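Local coordinates for protein beta-N-acetylglucosaminidase (Thermotoga maritima, PDB 3WO8) that probably hydrolyses terminal non-reducing N-acetyl-D-hexosamine residues of N-acetyl-beta-D-hexosaminides, as a family 3 glycosidase built on a TIM barrel, at residues A110-I113 with M114-G118; D191-F194 with E195-W198; D256-M260 with S261-N265; E383-S386 with R387-V391. All coordinates share one frame; numbering follows the deposited sequence.

Contact 1: residues A110-I113 with M114-G118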
loop_
_atom_site.group_PDB
_atom_site.type_symbol
_atom_site.label_atom_id
_atom_site.label_comp_id
_atom_site.label_asym_id
_atom_site.label_seq_id
_atom_site.Cartn_x
_atom_site.Cartn_y
_atom_site.Cartn_z
ATOM N N ALA B 110 -0.192 -11.505 -0.913
ATOM C CA ALA B 110 0.162 -10.688 -2.085
ATOM C C ALA B 110 -0.880 -10.827 -3.168
ATOM O O ALA B 110 -1.386 -9.840 -3.710
ATOM C CB ALA B 110 1.497 -11.108 -2.622
ATOM N N GLY B 111 -1.231 -12.074 -3.457
ATOM C CA GLY B 111 -2.311 -12.366 -4.387
ATOM C C GLY B 111 -3.641 -11.698 -4.033
ATOM O O GLY B 111 -4.321 -11.124 -4.915
ATOM N N LYS B 112 -4.034 -11.795 -2.766
ATOM C CA LYS B 112 -5.341 -11.316 -2.379
ATOM C C LYS B 112 -5.368 -9.782 -2.536
ATOM O O LYS B 112 -6.316 -9.196 -3.036
ATOM C CB LYS B 112 -5.685 -11.797 -0.956
ATOM C CG LYS B 112 -7.145 -11.603 -0.570
ATOM C CD LYS B 112 -8.093 -12.647 -1.189
ATOM C CE LYS B 112 -9.582 -12.359 -0.943
ATOM N NZ LYS B 112 -10.003 -11.022 -1.460
ATOM N N ILE B 113 -4.276 -9.130 -2.187
ATOM C CA ILE B 113 -4.184 -7.700 -2.429
ATOM C C ILE B 113 -4.161 -7.307 -3.929
ATOM O O ILE B 113 -4.805 -6.356 -4.353
ATOM C CB ILE B 113 -2.988 -7.122 -1.657
ATOM C CG1 ILE B 113 -3.290 -7.229 -0.140
ATOM C CG2 ILE B 113 -2.774 -5.664 -2.043
ATOM C CD1 ILE B 113 -2.074 -6.944 0.727
ATOM N N MET B 114 -3.415 -8.033 -4.733
ATOM C CA MET B 114 -3.384 -7.721 -6.143
ATOM C C MET B 114 -4.798 -7.762 -6.662
ATOM O O MET B 114 -5.249 -6.909 -7.436
ATOM C CB MET B 114 -2.507 -8.732 -6.879
ATOM C CG MET B 114 -1.031 -8.404 -6.818
ATOM S SD MET B 114 -0.069 -9.885 -7.114
ATOM C CE MET B 114 1.554 -9.435 -6.501
ATOM N N GLU B 115 -5.529 -8.745 -6.165
ATOM C CA GLU B 115 -6.862 -8.976 -6.631
ATOM C C GLU B 115 -7.823 -7.838 -6.347
ATOM O O GLU B 115 -8.645 -7.451 -7.197
ATOM C CB GLU B 115 -7.383 -10.224 -5.994
ATOM C CG GLU B 115 -8.513 -10.814 -6.788
ATOM C CD GLU B 115 -9.698 -11.019 -5.940
ATOM O OE1 GLU B 115 -10.379 -10.000 -5.679
ATOM O OE2 GLU B 115 -9.890 -12.184 -5.531
ATOM N N ILE B 116 -7.724 -7.326 -5.121
ATOM C CA ILE B 116 -8.545 -6.226 -4.668
ATOM C C ILE B 116 -8.240 -4.994 -5.508
ATOM O O ILE B 116 -9.134 -4.204 -5.831
ATOM C CB ILE B 116 -8.293 -5.972 -3.183
ATOM C CG1 ILE B 116 -9.021 -7.035 -2.383
ATOM C CG2 ILE B 116 -8.811 -4.611 -2.762
ATOM C CD1 ILE B 116 -8.618 -7.138 -0.926
ATOM N N VAL B 117 -6.973 -4.859 -5.860
ATOM C CA VAL B 117 -6.489 -3.702 -6.581
ATOM C C VAL B 117 -6.970 -3.792 -8.024
ATOM O O VAL B 117 -7.263 -2.787 -8.660
ATOM C CB VAL B 117 -4.957 -3.711 -6.565
ATOM C CG1 VAL B 117 -4.407 -2.637 -7.454
ATOM C CG2 VAL B 117 -4.408 -3.510 -5.170
ATOM N N GLY B 118 -7.002 -5.014 -8.547
ATOM C CA GLY B 118 -7.555 -5.259 -9.856
ATOM C C GLY B 118 -6.637 -6.023 -10.776
ATOM O O GLY B 118 -6.947 -6.216 -11.923
#
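Helix 100-117 of the TIM-barrel domain closes here in a Schellman motif, and the pairs A110-M114, K112-I116 and I113-V117, each one turn apart, line up along its last turns. The backbone is regular: M114 N donates to A110 O at 2.9 Å, and E115, I116 and V117 repeat the bond to G111, K112 and I113. On the buried side M114 sets CG opposite its own carbonyl carbon (chi1 -83°) and runs extended from there. Its CG and SD therefore pass alongside the A110 carbonyl, and CE ends 4.2 Å from A110 CB. A bare methyl at A110 suits this, since it leaves room for the thioether beside it, and both residues touch Y161 of helix 147-164. Replacing M114 with a serine would probably leave A110 CB and Y161 without the apolar contact of the thioether. Next to it I113 and V117 cross at an angle, CG2 to CG2 4.1 Å apart, both against Y85; I113 also packs on I116 of the second subunit. K112 bends so that NZ stands 4.2 Å from I116 CD1 and 4.2 Å from E115 OE2, beyond salt-bridge range, while I116 also packs on V109 of the second subunit. The helix stops at G118, whose phi of 128° would jam any CB against the V117 carbonyl; its N bonds to M114 O at 2.8 Å. Apolar residues thus meet helix 147-164, Y85 and the second subunit, while the lysine and glutamate, partly exposed, probably attract each other only loosely.

Contact 2: residues D191-F194 with E195-W198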
loop_
_atom_site.group_PDB
_atom_site.type_symbol
_atom_site.label_atom_id
_atom_site.label_comp_id
_atom_site.label_asym_id
_atom_site.label_seq_id
_atom_site.Cartn_x
_atom_site.Cartn_y
_atom_site.Cartn_z
ATOM N N ASP B 191 25.678 -23.794 -21.702
ATOM C CA ASP B 191 26.245 -24.919 -22.452
ATOM C C ASP B 191 26.166 -26.239 -21.693
ATOM O O ASP B 191 26.832 -27.210 -22.054
ATOM C CB ASP B 191 27.698 -24.612 -22.866
ATOM C CG ASP B 191 28.584 -24.229 -21.694
ATOM O OD1 ASP B 191 28.158 -24.355 -20.519
ATOM O OD2 ASP B 191 29.716 -23.795 -21.959
ATOM N N ALA B 192 25.345 -26.274 -20.651
ATOM C CA ALA B 192 25.253 -27.451 -19.812
ATOM C C ALA B 192 24.597 -28.601 -20.560
ATOM O O ALA B 192 23.689 -28.393 -21.363
ATOM C CB ALA B 192 24.488 -27.149 -18.540
ATOM N N PRO B 193 25.097 -29.817 -20.331
ATOM C CA PRO B 193 24.430 -30.980 -20.862
ATOM C C PRO B 193 22.940 -30.975 -20.521
ATOM O O PRO B 193 22.565 -30.835 -19.356
ATOM C CB PRO B 193 25.157 -32.148 -20.158
ATOM C CG PRO B 193 26.209 -31.537 -19.262
ATOM C CD PRO B 193 26.430 -30.160 -19.803
ATOM N N PHE B 194 22.094 -31.156 -21.522
ATOM C CA PHE B 194 20.651 -31.252 -21.286
ATOM C C PHE B 194 20.259 -32.083 -20.081
ATOM O O PHE B 194 19.192 -31.893 -19.526
ATOM C CB PHE B 194 19.957 -31.859 -22.482
ATOM C CG PHE B 194 18.503 -32.129 -22.261
ATOM C CD1 PHE B 194 17.546 -31.157 -22.547
ATOM C CD2 PHE B 194 18.071 -33.357 -21.774
ATOM C CE1 PHE B 194 16.187 -31.422 -22.370
ATOM C CE2 PHE B 194 16.718 -33.619 -21.580
ATOM C CZ PHE B 194 15.776 -32.654 -21.886
ATOM N N GLU B 195 21.087 -33.038 -19.699
ATOM C CA GLU B 195 20.774 -33.849 -18.542
ATOM C C GLU B 195 20.945 -33.011 -17.270
ATOM O O GLU B 195 20.108 -33.064 -16.374
ATOM C CB GLU B 195 21.650 -35.099 -18.501
ATOM C CG GLU B 195 21.095 -36.214 -17.619
ATOM C CD GLU B 195 22.187 -36.960 -16.844
ATOM O OE1 GLU B 195 21.909 -38.058 -16.313
ATOM O OE2 GLU B 195 23.329 -36.454 -16.756
ATOM N N LYS B 196 22.022 -32.240 -17.186
ATOM C CA LYS B 196 22.198 -31.343 -16.042
ATOM C C LYS B 196 21.003 -30.397 -15.954
ATOM O O LYS B 196 20.424 -30.232 -14.880
ATOM C CB LYS B 196 23.498 -30.549 -16.145
ATOM C CG LYS B 196 24.595 -31.005 -15.193
ATOM C CD LYS B 196 25.536 -29.842 -14.864
ATOM C CE LYS B 196 26.042 -29.881 -13.423
ATOM N NZ LYS B 196 26.217 -28.513 -12.847
ATOM N N LEU B 197 20.638 -29.807 -17.090
ATOM C CA LEU B 197 19.416 -29.002 -17.210
ATOM C C LEU B 197 18.167 -29.628 -16.643
ATOM O O LEU B 197 17.432 -29.003 -15.860
ATOM C CB LEU B 197 19.088 -28.708 -18.665
ATOM C CG LEU B 197 19.397 -27.281 -19.118
ATOM C CD1 LEU B 197 20.881 -26.960 -18.946
ATOM C CD2 LEU B 197 18.928 -27.069 -20.561
ATOM N N TRP B 198 17.904 -30.848 -17.100
ATOM C CA TRP B 198 16.693 -31.581 -16.736
ATOM C C TRP B 198 16.689 -31.866 -15.243
ATOM O O TRP B 198 15.699 -31.652 -14.562
ATOM C CB TRP B 198 16.599 -32.881 -17.544
ATOM C CG TRP B 198 15.337 -33.588 -17.287
ATOM C CD1 TRP B 198 15.168 -34.661 -16.473
ATOM C CD2 TRP B 198 14.031 -33.234 -17.779
ATOM N NE1 TRP B 198 13.842 -35.018 -16.448
ATOM C CE2 TRP B 198 13.123 -34.156 -17.237
ATOM C CE3 TRP B 198 13.543 -32.227 -18.624
ATOM C CZ2 TRP B 198 11.746 -34.116 -17.517
ATOM C CZ3 TRP B 198 12.147 -32.181 -18.906
ATOM C CH2 TRP B 198 11.280 -33.128 -18.362
#
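The F194 phenyl and the W198 indole lie side by side, pointing the same way from successive turns, and meet obliquely: F194 CZ is 4.0 Å from W198 CE3, while F194 CE2 is 4.1 Å from W198 CB. Around the indole, K246 and R206 make cation-pi contacts, and K246 of helix 236-247 also touches F194. Both rings take the same first torsion, CG turned away from the backbone N (chi1 174° in F194), which is what sends them out the same way. A serine in place of F194 would probably strip W198 of its aromatic neighbour on this side and leave I227 less well covered. The rings stand on the first turn of helix 194-199, where W198 N bonds to F194 O at 2.9 Å. P193 is the N-cap. Its ring occupies a place where no N-H is needed for helix bonding, and L197 N approaches in the plane of the P193 carbonyl, at 3.1 Å from its O and with a nearly straight N-H (160°); a weak bond from K196 N also reaches it. Ahead of the cap, A192 turns its methyl inward to meet L197 CD1 at 3.6 Å. The small methyl lets the leucine come this close, and L197 continues to L202 and I227. P193 and K196, by contrast, are exposed, and the lysine makes a long, weak ion pair with E200. Backbone bonds to P193 O and F194 O, together with the A192-L197 and F194-W198 contacts, thus hold the first turn, and the cations near W198 probably draw on its pi cloud.

Contact 3: residues D256-M260 with S261-N265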
loop_
_atom_site.group_PDB
_atom_site.type_symbol
_atom_site.label_atom_id
_atom_site.label_comp_id
_atom_site.label_asym_id
_atom_site.label_seq_id
_atom_site.Cartn_x
_atom_site.Cartn_y
_atom_site.Cartn_z
ATOM N N ASP B 256 9.373 -13.430 -22.866
ATOM C CA ASP B 256 9.994 -12.329 -22.155
ATOM C C ASP B 256 9.875 -11.165 -23.153
ATOM O O ASP B 256 9.379 -11.375 -24.279
ATOM C CB ASP B 256 11.413 -12.643 -21.724
ATOM C CG ASP B 256 11.873 -11.749 -20.576
ATOM O OD1 ASP B 256 11.300 -10.663 -20.433
ATOM O OD2 ASP B 256 12.779 -12.098 -19.798
ATOM N N ALA B 257 10.208 -9.945 -22.747
ATOM C CA ALA B 257 9.914 -8.774 -23.591
ATOM C C ALA B 257 10.763 -8.786 -24.855
ATOM O O ALA B 257 11.987 -8.904 -24.781
ATOM C CB ALA B 257 10.159 -7.495 -22.819
ATOM N N MET B 258 10.129 -8.639 -26.012
ATOM C CA MET B 258 10.846 -8.874 -27.272
ATOM C C MET B 258 11.803 -7.744 -27.634
ATOM O O MET B 258 12.781 -7.980 -28.294
ATOM C CB MET B 258 9.905 -9.195 -28.433
ATOM C CG MET B 258 8.948 -10.360 -28.177
ATOM S SD MET B 258 9.517 -12.087 -28.327
ATOM C CE MET B 258 10.927 -11.957 -27.279
ATOM N N GLU B 259 11.582 -6.534 -27.134
ATOM C CA GLU B 259 12.588 -5.478 -27.310
ATOM C C GLU B 259 13.941 -5.736 -26.607
ATOM O O GLU B 259 14.928 -5.097 -26.955
ATOM C CB GLU B 259 12.058 -4.140 -26.858
ATOM C CG GLU B 259 10.688 -3.817 -27.409
ATOM C CD GLU B 259 9.583 -4.230 -26.462
ATOM O OE1 GLU B 259 9.848 -5.148 -25.611
ATOM O OE2 GLU B 259 8.476 -3.631 -26.589
ATOM N N MET B 260 14.010 -6.631 -25.627
ATOM C CA MET B 260 15.278 -6.869 -24.969
ATOM C C MET B 260 16.305 -7.231 -26.028
ATOM O O MET B 260 15.999 -8.002 -26.948
ATOM C CB MET B 260 15.166 -7.989 -23.923
ATOM C CG MET B 260 14.664 -7.511 -22.572
ATOM S SD MET B 260 14.082 -8.856 -21.556
ATOM C CE MET B 260 15.558 -9.346 -20.677
ATOM N N SER B 261 17.506 -6.679 -25.898
ATOM C CA SER B 261 18.537 -6.796 -26.949
ATOM C C SER B 261 18.895 -8.254 -27.378
ATOM O O SER B 261 18.987 -8.563 -28.580
ATOM C CB SER B 261 19.791 -6.047 -26.528
ATOM O OG SER B 261 20.627 -6.890 -25.791
ATOM N N ALA B 262 19.052 -9.143 -26.404
ATOM C CA ALA B 262 19.259 -10.565 -26.691
ATOM C C ALA B 262 18.399 -11.109 -27.854
ATOM O O ALA B 262 18.811 -12.024 -28.564
ATOM C CB ALA B 262 19.021 -11.380 -25.443
ATOM N N VAL B 263 17.208 -10.567 -28.056
ATOM C CA VAL B 263 16.423 -10.938 -29.241
ATOM C C VAL B 263 16.292 -9.789 -30.235
ATOM O O VAL B 263 16.202 -10.023 -31.428
ATOM C CB VAL B 263 14.999 -11.489 -28.903
ATOM C CG1 VAL B 263 15.076 -12.693 -27.979
ATOM C CG2 VAL B 263 14.135 -10.447 -28.267
ATOM N N SER B 264 16.262 -8.559 -29.745
ATOM C CA SER B 264 16.115 -7.399 -30.619
ATOM C C SER B 264 17.294 -7.195 -31.566
ATOM O O SER B 264 17.101 -6.735 -32.687
ATOM C CB SER B 264 15.915 -6.136 -29.802
ATOM O OG SER B 264 14.552 -5.812 -29.835
ATOM N N ASN B 265 18.495 -7.525 -31.093
ATOM C CA ASN B 265 19.721 -7.302 -31.844
ATOM C C ASN B 265 20.001 -8.437 -32.816
ATOM O O ASN B 265 20.750 -8.272 -33.765
ATOM C CB ASN B 265 20.936 -7.162 -30.901
ATOM C CG ASN B 265 20.891 -5.896 -30.034
ATOM O OD1 ASN B 265 20.106 -4.975 -30.271
ATOM N ND2 ASN B 265 21.753 -5.851 -29.022
#
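M258 and V263 cross at an angle where the chain rounds the corner from strand 253-257 into helix 261-264. M258 bends at chi2 (-79°) and chi3, which doubles the thioether back so that its methyl CE reaches V263 CG2 at 3.7 Å. An unbranched, pliant side chain suits such a tight reversal, and the beta-branched valine offers it a compact partner; both also touch H221. S264 points toward the turn, its OG 3.0 Å from E259 O and 3.2 Å from M258 O, a position a small hydroxyl can take between two backbone carbonyls; which of them it serves is not settled. E259 itself points away: its OE2 is gripped by D288 N and N291 ND2, beyond strand 283-286. At the helix start M260 is the N-cap, and its carbonyl is shared by two amides that come in from opposite faces of its plane, S264 N at 2.9 Å and V263 N at 3.0 Å. The S264 bond is the straighter of the two, 164° at the hydrogen. Before the turn, A257 N is tied to D256 OD1 at 2.7 Å, on the anti side of the carboxylate. A257 to M260 form a type I beta turn, and the whole is a short beta-to-alpha connection leaving a strand of the barrel at its C-terminal end, the end where TIM-barrel enzymes place their active-site loops.

Contact 4: residues E383-S386 with R387-V391; sequences EIVS and RFFEV
V385 CG1 meets the rim of the F389 ring at CD1, 3.6 Å away, the two side chains crossing at an angle as the chain leaves helix 374-385 for strand 391-397. The two strands 357-363 and 391-397 are parallel neighbours, so the helix between them makes a beta-alpha-beta crossover in the C-terminal domain. Valine and phenylalanine suit the inner side of this exit, for both also rest on V358 of strand 357-363. The exit is wound tightly, with bonds from residue i+3 to i: R387 N to I384 O at 2.9 Å and F388 N to V385 O at 2.9 Å, each donor standing about 50° out of its carbonyl plane. V385 O accepts a second, weak bond from F389 N, and the F389 ring turns its edge to the same oxygen. F388 has R387 CB over one face of its ring, toward the rim, and meets the ring of Y466 of helix 462-471 with the planes about 45° apart. R387, extended from CG to NE, runs beside E383 and points the same way. Its NE forms a salt bridge to E383 OE2 at 3.5 Å, that oxygen lying at the guanidinium edge, although its position is less certain. The stronger grip on the arginine is D26, a residue of the N-terminal domain, which ties NH1; R387 therefore helps to join the two domains, and a long, forked cation is apt for spanning them. S386 is exposed, and its short hydroxyl reaches back, OG donating to E383 O at 2.9 Å.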
loop_
_atom_site.group_PDB
_atom_site.type_symbol
_atom_site.label_atom_id
_atom_site.label_comp_id
_atom_site.label_asym_id
_atom_site.label_seq_id
_atom_site.Cartn_x
_atom_site.Cartn_y
_atom_site.Cartn_z
ATOM N N GLU B 383 1.019 18.809 -11.159
ATOM C CA GLU B 383 1.339 17.601 -11.994
ATOM C C GLU B 383 0.069 16.995 -12.626
ATOM O O GLU B 383 0.124 16.450 -13.726
ATOM C CB GLU B 383 2.188 16.548 -11.250
ATOM C CG GLU B 383 1.518 15.238 -10.883
ATOM C CD GLU B 383 1.552 14.195 -12.021
ATOM O OE1 GLU B 383 2.548 14.060 -12.762
ATOM O OE2 GLU B 383 0.559 13.465 -12.167
ATOM N N ILE B 384 -1.069 17.136 -11.948
ATOM C CA ILE B 384 -2.321 16.590 -12.438
ATOM C C ILE B 384 -2.782 17.418 -13.627
ATOM O O ILE B 384 -3.016 16.909 -14.703
ATOM C CB ILE B 384 -3.433 16.596 -11.345
ATOM C CG1 ILE B 384 -3.066 15.675 -10.163
ATOM C CG2 ILE B 384 -4.764 16.154 -11.942
ATOM C CD1 ILE B 384 -3.928 15.901 -8.939
ATOM N N VAL B 385 -2.860 18.720 -13.420
ATOM C CA VAL B 385 -3.271 19.615 -14.465
ATOM C C VAL B 385 -2.299 19.586 -15.637
ATOM O O VAL B 385 -2.701 19.777 -16.783
ATOM C CB VAL B 385 -3.415 21.019 -13.900
ATOM C CG1 VAL B 385 -3.656 22.009 -15.017
ATOM C CG2 VAL B 385 -4.542 21.048 -12.870
ATOM N N SER B 386 -1.020 19.324 -15.374
ATOM C CA SER B 386 -0.056 19.228 -16.472
ATOM C C SER B 386 -0.462 18.167 -17.466
ATOM O O SER B 386 0.044 18.151 -18.567
ATOM C CB SER B 386 1.336 18.915 -15.977
ATOM O OG SER B 386 1.591 17.514 -15.998
ATOM N N ARG B 387 -1.342 17.244 -17.075
ATOM C CA ARG B 387 -1.741 16.176 -17.995
ATOM C C ARG B 387 -2.657 16.664 -19.091
ATOM O O ARG B 387 -2.790 16.011 -20.109
ATOM C CB ARG B 387 -2.371 15.000 -17.250
ATOM C CG ARG B 387 -1.380 14.309 -16.334
ATOM C CD ARG B 387 -1.893 13.030 -15.685
ATOM N NE ARG B 387 -0.692 12.325 -15.261
ATOM C CZ ARG B 387 -0.011 11.455 -16.011
ATOM N NH1 ARG B 387 1.097 10.933 -15.510
ATOM N NH2 ARG B 387 -0.437 11.071 -17.236
ATOM N N PHE B 388 -3.256 17.829 -18.884
ATOM C CA PHE B 388 -4.188 18.445 -19.836
ATOM C C PHE B 388 -3.797 19.829 -20.382
ATOM O O PHE B 388 -4.557 20.424 -21.128
ATOM C CB PHE B 388 -5.524 18.634 -19.135
ATOM C CG PHE B 388 -5.999 17.437 -18.392
ATOM C CD1 PHE B 388 -6.758 16.477 -19.024
ATOM C CD2 PHE B 388 -5.708 17.281 -17.042
ATOM C CE1 PHE B 388 -7.214 15.366 -18.334
ATOM C CE2 PHE B 388 -6.163 16.178 -16.336
ATOM C CZ PHE B 388 -6.916 15.213 -16.987
ATOM N N PHE B 389 -2.664 20.370 -19.957
ATOM C CA PHE B 389 -2.153 21.648 -20.454
ATOM C C PHE B 389 -0.630 21.622 -20.688
ATOM O O PHE B 389 0.156 21.057 -19.899
ATOM C CB PHE B 389 -2.497 22.749 -19.489
ATOM C CG PHE B 389 -3.952 22.944 -19.326
ATOM C CD1 PHE B 389 -4.673 22.140 -18.484
ATOM C CD2 PHE B 389 -4.619 23.933 -20.048
ATOM C CE1 PHE B 389 -6.031 22.323 -18.344
ATOM C CE2 PHE B 389 -5.980 24.115 -19.915
ATOM C CZ PHE B 389 -6.682 23.310 -19.059
ATOM N N GLU B 390 -0.222 22.278 -21.769
ATOM C CA GLU B 390 1.192 22.255 -22.205
ATOM C C GLU B 390 2.004 23.368 -21.543
ATOM O O GLU B 390 3.240 23.356 -21.581
ATOM C CB GLU B 390 1.290 22.318 -23.734
ATOM C CG GLU B 390 0.504 23.456 -24.374
ATOM C CD GLU B 390 0.138 23.158 -25.814
ATOM O OE1 GLU B 390 -0.445 22.082 -26.082
ATOM O OE2 GLU B 390 0.424 24.006 -26.687
ATOM N N VAL B 391 1.289 24.325 -20.946
ATOM C CA VAL B 391 1.913 25.366 -20.144
ATOM C C VAL B 391 1.055 25.790 -18.941
ATOM O O VAL B 391 -0.156 25.892 -19.029
ATOM C CB VAL B 391 2.219 26.604 -21.009
ATOM C CG1 VAL B 391 3.180 27.522 -20.287
ATOM C CG2 VAL B 391 2.784 26.191 -22.361
#

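Overall arrangement
Contacts 1 to 3 belong to the TIM-barrel domain and contact 4 to the C-terminal one, and none touches another. Contact 1 is the buried one, apolar along the end of a long helix and adjoining the second subunit; the other three are partly buried. Contact 2 lies farthest out, about 35 Å from the chain centre to its own, and relies on aromatic and cation-pi chemistry. Contact 3, about 24 Å from contact 2 between centres, turns a barrel strand into a helix with backbone and methionine contacts. Contact 4, on the opposite side of the chain's centre from contact 2, adds a salt bridge. Helix starts shape contacts 2 and 3; helix ends shape contacts 1 and 4.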